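Local coordinates for protein PRD-containing transcription regulator (Lactobacillus casei, PDB 3NUF) that probably regulates transcription through a PTS regulation domain, an all-helical module that in relatives is phosphorylated on histidines by the sugar phosphotransferase system, at residues E10-V15 / F46-L51; E69-V74 / E101-Y106; E60-S65 / Q95-L100. One frame throughout, in Å; residues are numbered along the deposited sequence. Where two conformers were deposited one is given.

Interaction 1 (E10-V15 / F46-L51); sequences ELPTEV and FTDLQL
Leu-51, against which Pro-12 and Val-15 pack, is tied into the first turn of its own helix by a short bond from its backbone N to Thr-47 O (2.7 Å). The same turn is closed by side chains. Thr-47 OG1 accepts from Gln-50 N at 3.0 Å, and Gln-50 OE1 in return takes the Thr-47 N-H in a nearly straight bond (165°), with the donor tilted 31° from the amide carbonyl plane. Two backbone N-H groups at the helix start are thus supplied with acceptors.

Across the contact everything is apolar or van der Waals. Leu-51 is modelled in two conformers; in the one described, CG lies anti to the backbone N (chi1 179°), which carries the isobutyl group out to the 10-15 segment. Its CD2 then meets Pro-12 CD at 3.6 Å, while Leu-11 CD2 lies farther from the same methyl at 4.2 Å. Val-15 comes in roughly at right angles, its CG2 methyl 3.9 Å from Leu-51 CG. One turn earlier, Asp-48 rests its carboxylate carbon against Pro-12 CG at 3.7 Å, forming the more exposed border of the patch. Deeper in, Ile-36 of helix 25-41 touches both Leu-11 and Leu-51.

Pro-12 and Thr-47 occupy the N-cap positions of helices 13-21 and 48-67, so two helix starts lie side by side. The Thr-47/Gln-50 pair is a classic capping box, set here at the end of an all-helical PRD bundle.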
loop_
_atom_site.group_PDB
_atom_site.type_symbol
_atom_site.label_atom_id
_atom_site.label_comp_id
_atom_site.label_asym_id
_atom_site.label_seq_id
_atom_site.Cartn_x
_atom_site.Cartn_y
_atom_site.Cartn_z
ATOM N N GLU A 10 -8.132 -0.692 -13.918
ATOM C CA GLU A 10 -7.371 -1.358 -14.973
ATOM C C GLU A 10 -5.866 -1.103 -14.780
ATOM O O GLU A 10 -5.351 -0.037 -15.118
ATOM C CB GLU A 10 -7.859 -0.883 -16.349
ATOM C CG GLU A 10 -9.273 -1.414 -16.717
ATOM C CD GLU A 10 -9.727 -1.017 -18.125
ATOM O OE1 GLU A 10 -9.315 0.067 -18.598
ATOM O OE2 GLU A 10 -10.495 -1.789 -18.754
ATOM N N LEU A 11 -5.168 -2.122 -14.292
ATOM C CA LEU A 11 -3.797 -1.980 -13.868
ATOM C C LEU A 11 -2.841 -2.003 -15.039
ATOM O O LEU A 11 -3.081 -2.694 -16.019
ATOM C CB LEU A 11 -3.502 -3.116 -12.901
ATOM C CG LEU A 11 -4.433 -3.132 -11.661
ATOM C CD1 LEU A 11 -4.133 -4.399 -10.859
ATOM C CD2 LEU A 11 -4.255 -1.867 -10.787
ATOM N N PRO A 12 -1.704 -1.306 -14.914
ATOM C CA PRO A 12 -0.690 -1.356 -15.967
ATOM C C PRO A 12 -0.091 -2.725 -16.138
ATOM O O PRO A 12 -0.033 -3.546 -15.204
ATOM C CB PRO A 12 0.395 -0.406 -15.455
ATOM C CG PRO A 12 -0.193 0.370 -14.422
ATOM C CD PRO A 12 -1.349 -0.393 -13.834
ATOM N N THR A 13 0.387 -3.001 -17.350
ATOM C CA THR A 13 1.014 -4.259 -17.640
ATOM C C THR A 13 2.031 -4.748 -16.611
ATOM O O THR A 13 2.021 -5.913 -16.238
ATOM C CB THR A 13 1.756 -4.130 -19.021
ATOM O OG1 THR A 13 0.777 -3.780 -20.001
ATOM C CG2 THR A 13 2.440 -5.423 -19.398
ATOM N N GLU A 14 2.911 -3.842 -16.195
ATOM C CA GLU A 14 3.972 -4.210 -15.246
ATOM C C GLU A 14 3.412 -4.578 -13.887
ATOM O O GLU A 14 3.924 -5.502 -13.250
ATOM C CB GLU A 14 4.977 -3.090 -15.067
ATOM C CG GLU A 14 5.722 -2.708 -16.378
ATOM C CD GLU A 14 4.930 -1.831 -17.372
ATOM O OE1 GLU A 14 3.804 -1.365 -17.090
ATOM O OE2 GLU A 14 5.477 -1.591 -18.463
ATOM N N VAL A 15 2.376 -3.882 -13.453
ATOM C CA VAL A 15 1.702 -4.237 -12.198
ATOM C C VAL A 15 1.003 -5.589 -12.285
ATOM O O VAL A 15 1.165 -6.438 -11.377
ATOM C CB VAL A 15 0.698 -3.129 -11.826
ATOM C CG1 VAL A 15 -0.248 -3.504 -10.645
ATOM C CG2 VAL A 15 1.469 -1.836 -11.455
ATOM N N PHE A 46 -1.624 7.887 -7.991
ATOM C CA PHE A 46 -0.280 7.341 -8.266
ATOM C C PHE A 46 -0.019 7.394 -9.754
ATOM O O PHE A 46 -0.883 6.971 -10.520
ATOM C CB PHE A 46 -0.172 5.876 -7.833
ATOM C CG PHE A 46 -0.476 5.672 -6.375
ATOM C CD1 PHE A 46 0.500 5.910 -5.434
ATOM C CD2 PHE A 46 -1.744 5.249 -5.946
ATOM C CE1 PHE A 46 0.240 5.761 -4.053
ATOM C CE2 PHE A 46 -2.000 5.098 -4.577
ATOM C CZ PHE A 46 -1.004 5.395 -3.650
ATOM N N THR A 47 1.187 7.821 -10.134
ATOM C CA THR A 47 1.620 7.560 -11.474
ATOM C C THR A 47 1.825 6.064 -11.697
ATOM O O THR A 47 1.916 5.256 -10.740
ATOM C CB THR A 47 2.945 8.245 -11.772
ATOM O OG1 THR A 47 3.980 7.634 -10.997
ATOM C CG2 THR A 47 2.906 9.764 -11.541
ATOM N N ASP A 48 1.876 5.627 -12.966
ATOM C CA ASP A 48 2.065 4.214 -13.201
ATOM C C ASP A 48 3.400 3.701 -12.624
ATOM O O ASP A 48 3.463 2.585 -12.105
ATOM C CB ASP A 48 1.916 3.871 -14.698
ATOM C CG ASP A 48 0.445 3.884 -15.195
ATOM O OD1 ASP A 48 -0.499 4.065 -14.400
ATOM O OD2 ASP A 48 0.232 3.688 -16.433
ATOM N N LEU A 49 4.447 4.506 -12.630
ATOM C CA LEU A 49 5.712 4.112 -11.982
ATOM C C LEU A 49 5.542 3.999 -10.456
ATOM O O LEU A 49 6.000 3.005 -9.820
ATOM C CB LEU A 49 6.848 5.103 -12.284
ATOM C CG LEU A 49 7.393 5.004 -13.731
ATOM C CD1 LEU A 49 8.360 6.186 -14.034
ATOM C CD2 LEU A 49 8.057 3.631 -14.040
ATOM N N GLN A 50 4.875 4.985 -9.864
ATOM C CA GLN A 50 4.595 4.900 -8.432
ATOM C C GLN A 50 3.761 3.677 -8.106
ATOM O O GLN A 50 3.969 3.022 -7.054
ATOM C CB GLN A 50 3.880 6.154 -7.960
ATOM C CG GLN A 50 4.818 7.346 -7.878
ATOM C CD GLN A 50 4.127 8.693 -7.746
ATOM O OE1 GLN A 50 2.935 8.841 -7.961
ATOM N NE2 GLN A 50 4.912 9.700 -7.340
ATOM N N LEU A 51 2.818 3.378 -8.977
ATOM C CA LEU A 51 1.959 2.262 -8.755
ATOM C C LEU A 51 2.745 0.929 -8.797
ATOM O O LEU A 51 2.432 0.017 -8.026
ATOM C CB LEU A 51 0.764 2.323 -9.710
ATOM C CG LEU A 51 -0.217 1.165 -9.580
ATOM C CD1 LEU A 51 -0.832 1.185 -8.177
ATOM C CD2 LEU A 51 -1.331 1.159 -10.633
#

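Interaction 2 (E69-V74 / E101-Y106); sequences EQLPAV and EVAEKY
Leu-71 makes the broadest contact, pushing its two methyls into the turn that leads into helix 104-115. With CG anti to the backbone N (chi1 166°), the branches divide the work: CD2 sits 3.8 Å from Ala-103 CB and also grazes Glu-101 CB, whereas CD1 lies 3.7 Å from the backbone N of Glu-104. The same CD1 is flanked by the Glu-104 side chain, which runs past Leu-71 in the opposite direction and brings its OE2 to within 3.7 Å of CD1. Val-74 extends the patch. Its CG1 reaches Ala-103 CB at 4.1 Å, and its CG2, anti to the backbone N, approaches Tyr-106 CB at about a right angle to that side chain, also at 4.1 Å. Ala-103 CB is therefore shared by Leu-71 and Val-74.

Behind this first layer, a type I turn from Glu-101 to Glu-104, closed by Glu-104 N to Glu-101 O at 3.1 Å, presents the small Ala-103 to the loop. Although Glu-104 starts away from residues 69-74, a bend at chi2 (-85°) folds its carboxylate back beside Leu-71 and Pro-72. There OE2 forms a salt bridge with Arg-64 NE. Phe-79 meets both Val-74 and the Tyr-106 ring.

An alanine at Leu-71 is likely to leave a gap over Ala-103 CB and the Glu-104 side chain where the two methyls had been, with the loop held here mainly through Val-74.

No hydrogen bond joins the two segments. The loop is held across this contact mainly by apolar side chains, and the buried Glu-104 carboxylate finds its charge partner in Arg-64, a pairing that would probably keep it ionised beside apolar neighbours.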
loop_
_atom_site.group_PDB
_atom_site.type_symbol
_atom_site.label_atom_id
_atom_site.label_comp_id
_atom_site.label_asym_id
_atom_site.label_seq_id
_atom_site.Cartn_x
_atom_site.Cartn_y
_atom_site.Cartn_z
ATOM N N GLU A 69 6.378 -13.776 8.764
ATOM C CA GLU A 69 7.747 -13.206 8.777
ATOM C C GLU A 69 7.720 -11.818 9.435
ATOM O O GLU A 69 6.768 -11.036 9.230
ATOM C CB GLU A 69 8.328 -13.128 7.377
ATOM C CG GLU A 69 8.712 -14.482 6.800
ATOM C CD GLU A 69 9.315 -14.405 5.412
ATOM O OE1 GLU A 69 9.349 -13.309 4.829
ATOM O OE2 GLU A 69 9.756 -15.461 4.922
ATOM N N GLN A 70 8.786 -11.509 10.182
ATOM C CA GLN A 70 8.850 -10.377 11.082
ATOM C C GLN A 70 8.756 -9.056 10.329
ATOM O O GLN A 70 9.296 -8.899 9.233
ATOM C CB GLN A 70 10.175 -10.434 11.881
ATOM C CG GLN A 70 10.339 -9.384 12.940
ATOM C CD GLN A 70 11.539 -9.632 13.867
ATOM O OE1 GLN A 70 12.366 -10.512 13.617
ATOM N NE2 GLN A 70 11.627 -8.851 14.924
ATOM N N LEU A 71 8.079 -8.110 10.964
ATOM C CA LEU A 71 8.127 -6.718 10.541
ATOM C C LEU A 71 9.593 -6.281 10.247
ATOM O O LEU A 71 10.438 -6.390 11.127
ATOM C CB LEU A 71 7.570 -5.866 11.687
ATOM C CG LEU A 71 7.810 -4.370 11.642
ATOM C CD1 LEU A 71 7.010 -3.700 10.525
ATOM C CD2 LEU A 71 7.460 -3.775 13.000
ATOM N N PRO A 72 9.896 -5.737 9.066
ATOM C CA PRO A 72 11.257 -5.172 8.842
ATOM C C PRO A 72 11.563 -4.079 9.870
ATOM O O PRO A 72 10.732 -3.184 10.078
ATOM C CB PRO A 72 11.171 -4.583 7.436
ATOM C CG PRO A 72 10.099 -5.488 6.772
ATOM C CD PRO A 72 9.091 -5.723 7.825
ATOM N N ALA A 73 12.745 -4.139 10.475
ATOM C CA ALA A 73 13.088 -3.226 11.527
ATOM C C ALA A 73 12.818 -1.810 11.099
ATOM O O ALA A 73 13.243 -1.397 10.004
ATOM C CB ALA A 73 14.567 -3.395 11.890
ATOM N N VAL A 74 12.242 -1.009 11.979
ATOM C CA VAL A 74 11.850 0.370 11.651
ATOM C C VAL A 74 12.009 1.260 12.894
ATOM O O VAL A 74 11.844 0.787 14.035
ATOM C CB VAL A 74 10.423 0.423 11.079
ATOM C CG1 VAL A 74 9.397 -0.011 12.091
ATOM C CG2 VAL A 74 10.100 1.772 10.504
ATOM N N GLU A 101 1.831 -6.201 11.936
ATOM C CA GLU A 101 2.121 -5.275 13.003
ATOM C C GLU A 101 1.774 -3.843 12.640
ATOM O O GLU A 101 1.917 -3.433 11.484
ATOM C CB GLU A 101 3.599 -5.344 13.368
ATOM C CG GLU A 101 4.019 -6.740 13.802
ATOM C CD GLU A 101 3.254 -7.328 14.984
ATOM O OE1 GLU A 101 3.120 -6.551 15.973
ATOM O OE2 GLU A 101 2.855 -8.533 14.960
ATOM N N VAL A 102 1.315 -3.083 13.621
ATOM C CA VAL A 102 0.907 -1.707 13.397
ATOM C C VAL A 102 1.975 -0.915 12.640
ATOM O O VAL A 102 1.657 -0.140 11.742
ATOM C CB VAL A 102 0.543 -0.976 14.736
ATOM C CG1 VAL A 102 0.334 0.534 14.541
ATOM C CG2 VAL A 102 -0.719 -1.605 15.332
ATOM N N ALA A 103 3.222 -1.069 13.048
ATOM C CA ALA A 103 4.314 -0.302 12.507
ATOM C C ALA A 103 4.644 -0.558 11.051
ATOM O O ALA A 103 5.459 0.183 10.491
ATOM C CB ALA A 103 5.562 -0.477 13.407
ATOM N N GLU A 104 4.022 -1.507 10.378
ATOM C CA GLU A 104 4.057 -1.615 8.943
ATOM C C GLU A 104 3.590 -0.284 8.324
ATOM O O GLU A 104 3.940 0.022 7.172
ATOM C CB GLU A 104 3.178 -2.717 8.433
ATOM C CG GLU A 104 3.602 -4.128 8.755
ATOM C CD GLU A 104 4.620 -4.759 7.799
ATOM O OE1 GLU A 104 4.928 -4.200 6.702
ATOM O OE2 GLU A 104 5.091 -5.866 8.162
ATOM N N LYS A 105 2.793 0.505 9.042
ATOM C CA LYS A 105 2.294 1.741 8.461
ATOM C C LYS A 105 3.396 2.703 8.069
ATOM O O LYS A 105 3.168 3.546 7.193
ATOM C CB LYS A 105 1.296 2.418 9.403
ATOM C CG LYS A 105 1.878 3.031 10.639
ATOM C CD LYS A 105 0.822 3.615 11.579
ATOM C CE LYS A 105 1.404 4.118 12.839
ATOM N NZ LYS A 105 0.377 4.794 13.761
ATOM N N TYR A 106 4.532 2.688 8.746
ATOM C CA TYR A 106 5.539 3.743 8.480
ATOM C C TYR A 106 6.109 3.696 7.091
ATOM O O TYR A 106 6.029 4.668 6.317
ATOM C CB TYR A 106 6.600 3.725 9.585
ATOM C CG TYR A 106 6.062 3.989 10.966
ATOM C CD1 TYR A 106 5.436 5.191 11.238
ATOM C CD2 TYR A 106 6.150 3.041 11.994
ATOM C CE1 TYR A 106 4.923 5.418 12.482
ATOM C CE2 TYR A 106 5.632 3.266 13.225
ATOM C CZ TYR A 106 5.000 4.441 13.479
ATOM O OH TYR A 106 4.447 4.684 14.715
#

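Interaction 3 (E60-S65 / Q95-L100); sequences EMLGRS and QHIGHL. With EDO (1,2-ethanediol), chain G.
Ile-97 overlaps Ser-65, its CG2 methyl covering both CB and OG of the serine at 3.6 Å each. The hydroxyl also bonds back to its own helix: chi1 of 78° sets OG between the backbone N and the carbonyl carbon, where it donates to Leu-62 O at 2.7 Å, in the carbonyl plane and on a lone pair. Leu-100 adds its CG, 3.9 Å from Ser-65 CB, and packs CD2 on the backbone at Ser-65 N. Next to them the end methyl of selenomethionine Met-61 rests against two tips, CE 3.8 Å from both Ile-97 CD1 and Leu-100 CD1, meeting each side chain at about a right angle.

No direct hydrogen bond crosses, but one water does the bridging, donating to Arg-64 O at 2.7 Å and to His-99 O at 2.6 Å. Gly-98, at positive phi, is where the chain leaves the helix, and His-99 follows with the carbonyl that takes the water. Arg-64 points elsewhere: besides its Glu-104 partner, NH1 and NH2 both grip OE2 in one of two conformers of Glu-60, NH1 at 2.9 Å. On the far side His-96 ND1 hydrogen-bonds 1,2-ethanediol, probably from the crystallisation liquor.

The contact thus joins the C-terminal part of helix 48-67 to the end of helix 84-97, with Leu-31 of helix 25-41 touching Leu-62 and Ile-97, and Leu-108 of helix 104-115 touching Met-61.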
loop_
_atom_site.group_PDB
_atom_site.type_symbol
_atom_site.label_atom_id
_atom_site.label_comp_id
_atom_site.label_asym_id
_atom_site.label_seq_id
_atom_site.Cartn_x
_atom_site.Cartn_y
_atom_site.Cartn_z
ATOM N N GLU A 60 4.671 -7.644 -0.850
ATOM C CA GLU A 60 5.515 -8.032 0.261
ATOM C C GLU A 60 4.757 -8.051 1.602
ATOM O O GLU A 60 4.863 -8.998 2.375
ATOM C CB GLU A 60 6.732 -7.094 0.341
ATOM C CG GLU A 60 7.602 -7.335 1.554
ATOM C CD GLU A 60 8.724 -6.288 1.705
ATOM O OE1 GLU A 60 9.507 -6.197 0.724
ATOM O OE2 GLU A 60 8.812 -5.565 2.750
HETATM N N MSE A 61 3.973 -7.010 1.842
HETATM C CA MSE A 61 3.139 -6.933 3.072
HETATM C C MSE A 61 2.107 -8.062 3.133
HETATM O O MSE A 61 1.922 -8.685 4.163
HETATM C CB MSE A 61 2.405 -5.602 3.141
HETATM C CG MSE A 61 3.286 -4.382 3.323
HETATM SE SE MSE A 61 2.320 -2.714 3.248
HETATM C CE MSE A 61 1.176 -3.081 4.718
ATOM N N LEU A 62 1.404 -8.313 2.023
ATOM C CA LEU A 62 0.476 -9.419 1.953
ATOM C C LEU A 62 1.174 -10.727 2.238
ATOM O O LEU A 62 0.710 -11.571 2.999
ATOM C CB LEU A 62 -0.246 -9.386 0.597
ATOM C CG LEU A 62 -1.297 -10.465 0.336
ATOM C CD1 LEU A 62 -2.414 -10.328 1.347
ATOM C CD2 LEU A 62 -1.774 -10.348 -1.148
ATOM N N GLY A 63 2.347 -10.895 1.663
ATOM C CA GLY A 63 3.124 -12.092 1.941
ATOM C C GLY A 63 3.425 -12.276 3.403
ATOM O O GLY A 63 3.277 -13.374 3.974
ATOM N N ARG A 64 3.815 -11.214 4.078
ATOM C CA ARG A 64 4.138 -11.259 5.517
ATOM C C ARG A 64 2.919 -11.520 6.355
ATOM O O ARG A 64 2.987 -12.236 7.350
ATOM C CB ARG A 64 4.812 -9.973 6.098
ATOM C CG ARG A 64 6.244 -9.892 5.980
ATOM C CD ARG A 64 6.786 -8.805 6.879
ATOM N NE ARG A 64 6.467 -7.487 6.384
ATOM C CZ ARG A 64 7.001 -6.914 5.327
ATOM N NH1 ARG A 64 7.919 -7.564 4.602
ATOM N NH2 ARG A 64 6.678 -5.700 5.001
ATOM N N SER A 65 1.764 -10.984 5.949
ATOM C CA SER A 65 0.509 -11.233 6.635
ATOM C C SER A 65 0.155 -12.693 6.675
ATOM O O SER A 65 -0.494 -13.192 7.610
ATOM C CB SER A 65 -0.667 -10.454 5.997
ATOM O OG SER A 65 -1.190 -11.021 4.771
ATOM N N GLN A 95 -4.345 -2.430 8.691
ATOM C CA GLN A 95 -5.423 -3.053 9.404
ATOM C C GLN A 95 -6.360 -3.833 8.528
ATOM O O GLN A 95 -6.891 -4.858 8.950
ATOM C CB GLN A 95 -6.129 -2.031 10.282
ATOM C CG GLN A 95 -5.233 -1.373 11.331
ATOM C CD GLN A 95 -4.536 -2.362 12.229
ATOM O OE1 GLN A 95 -3.281 -2.390 12.354
ATOM N NE2 GLN A 95 -5.294 -3.176 12.837
ATOM N N HIS A 96 -6.609 -3.314 7.354
ATOM C CA HIS A 96 -7.417 -4.008 6.355
ATOM C C HIS A 96 -6.825 -5.334 5.942
ATOM O O HIS A 96 -7.562 -6.316 5.880
ATOM C CB HIS A 96 -7.610 -3.107 5.098
ATOM C CG HIS A 96 -8.200 -3.810 3.922
ATOM N ND1 HIS A 96 -9.547 -4.046 3.819
ATOM C CD2 HIS A 96 -7.630 -4.323 2.814
ATOM C CE1 HIS A 96 -9.777 -4.662 2.661
ATOM N NE2 HIS A 96 -8.628 -4.872 2.048
ATOM N N ILE A 97 -5.531 -5.402 5.711
ATOM C CA ILE A 97 -4.869 -6.665 5.360
ATOM C C ILE A 97 -4.983 -7.644 6.508
ATOM O O ILE A 97 -5.303 -8.810 6.258
ATOM C CB ILE A 97 -3.415 -6.417 4.975
ATOM C CG1 ILE A 97 -3.266 -5.589 3.702
ATOM C CG2 ILE A 97 -2.647 -7.740 4.776
ATOM C CD1 ILE A 97 -1.895 -4.990 3.491
ATOM N N GLY A 98 -4.740 -7.187 7.707
ATOM C CA GLY A 98 -4.782 -8.033 8.875
ATOM C C GLY A 98 -3.505 -8.825 9.078
ATOM O O GLY A 98 -2.682 -8.954 8.176
ATOM N N HIS A 99 -3.347 -9.352 10.283
ATOM C CA HIS A 99 -2.187 -10.167 10.675
ATOM C C HIS A 99 -0.853 -9.492 10.422
ATOM O O HIS A 99 0.148 -10.166 10.113
ATOM C CB HIS A 99 -2.239 -11.540 9.968
ATOM C CG HIS A 99 -3.403 -12.345 10.384
ATOM N ND1 HIS A 99 -4.528 -12.460 9.622
ATOM C CD2 HIS A 99 -3.626 -13.057 11.511
ATOM C CE1 HIS A 99 -5.398 -13.234 10.260
ATOM N NE2 HIS A 99 -4.864 -13.633 11.402
ATOM N N LEU A 100 -0.826 -8.186 10.575
ATOM C CA LEU A 100 0.363 -7.402 10.483
ATOM C C LEU A 100 0.578 -6.571 11.705
ATOM O O LEU A 100 -0.375 -6.198 12.387
ATOM C CB LEU A 100 0.307 -6.482 9.266
ATOM C CG LEU A 100 0.411 -7.160 7.891
ATOM C CD1 LEU A 100 0.165 -6.136 6.768
ATOM C CD2 LEU A 100 1.779 -7.851 7.730
HETATM C C1 EDO G . -11.898 -0.843 4.704
HETATM O O1 EDO G . -11.164 0.368 4.500
HETATM C C2 EDO G . -11.613 -1.320 6.102
HETATM O O2 EDO G . -11.096 -2.656 6.052
HETATM O O HOH W 1 2.305 -11.628 9.920
#

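How the interactions relate
From the N terminus, interaction 1 comes first: it closes a loop of 30 residues, spanning the rest of helix 13-21 and helix 25-41, by bringing the start of helix 13-21 to the start of helix 48-67. The chain then runs along helix 48-67, whose later turns open interaction 3. Interaction 2 opens in the following loop before 95-100 closes interaction 3, and 101-106 closes interaction 2 last, so these two cross. They touch round Arg-64, which meets both segments of interaction 2, their centres about 10 Å apart, and link helices 48-67, 84-97 and 104-115. Interaction 1 lies across the chain's centre, about 21 Å from interaction 3, centre to centre.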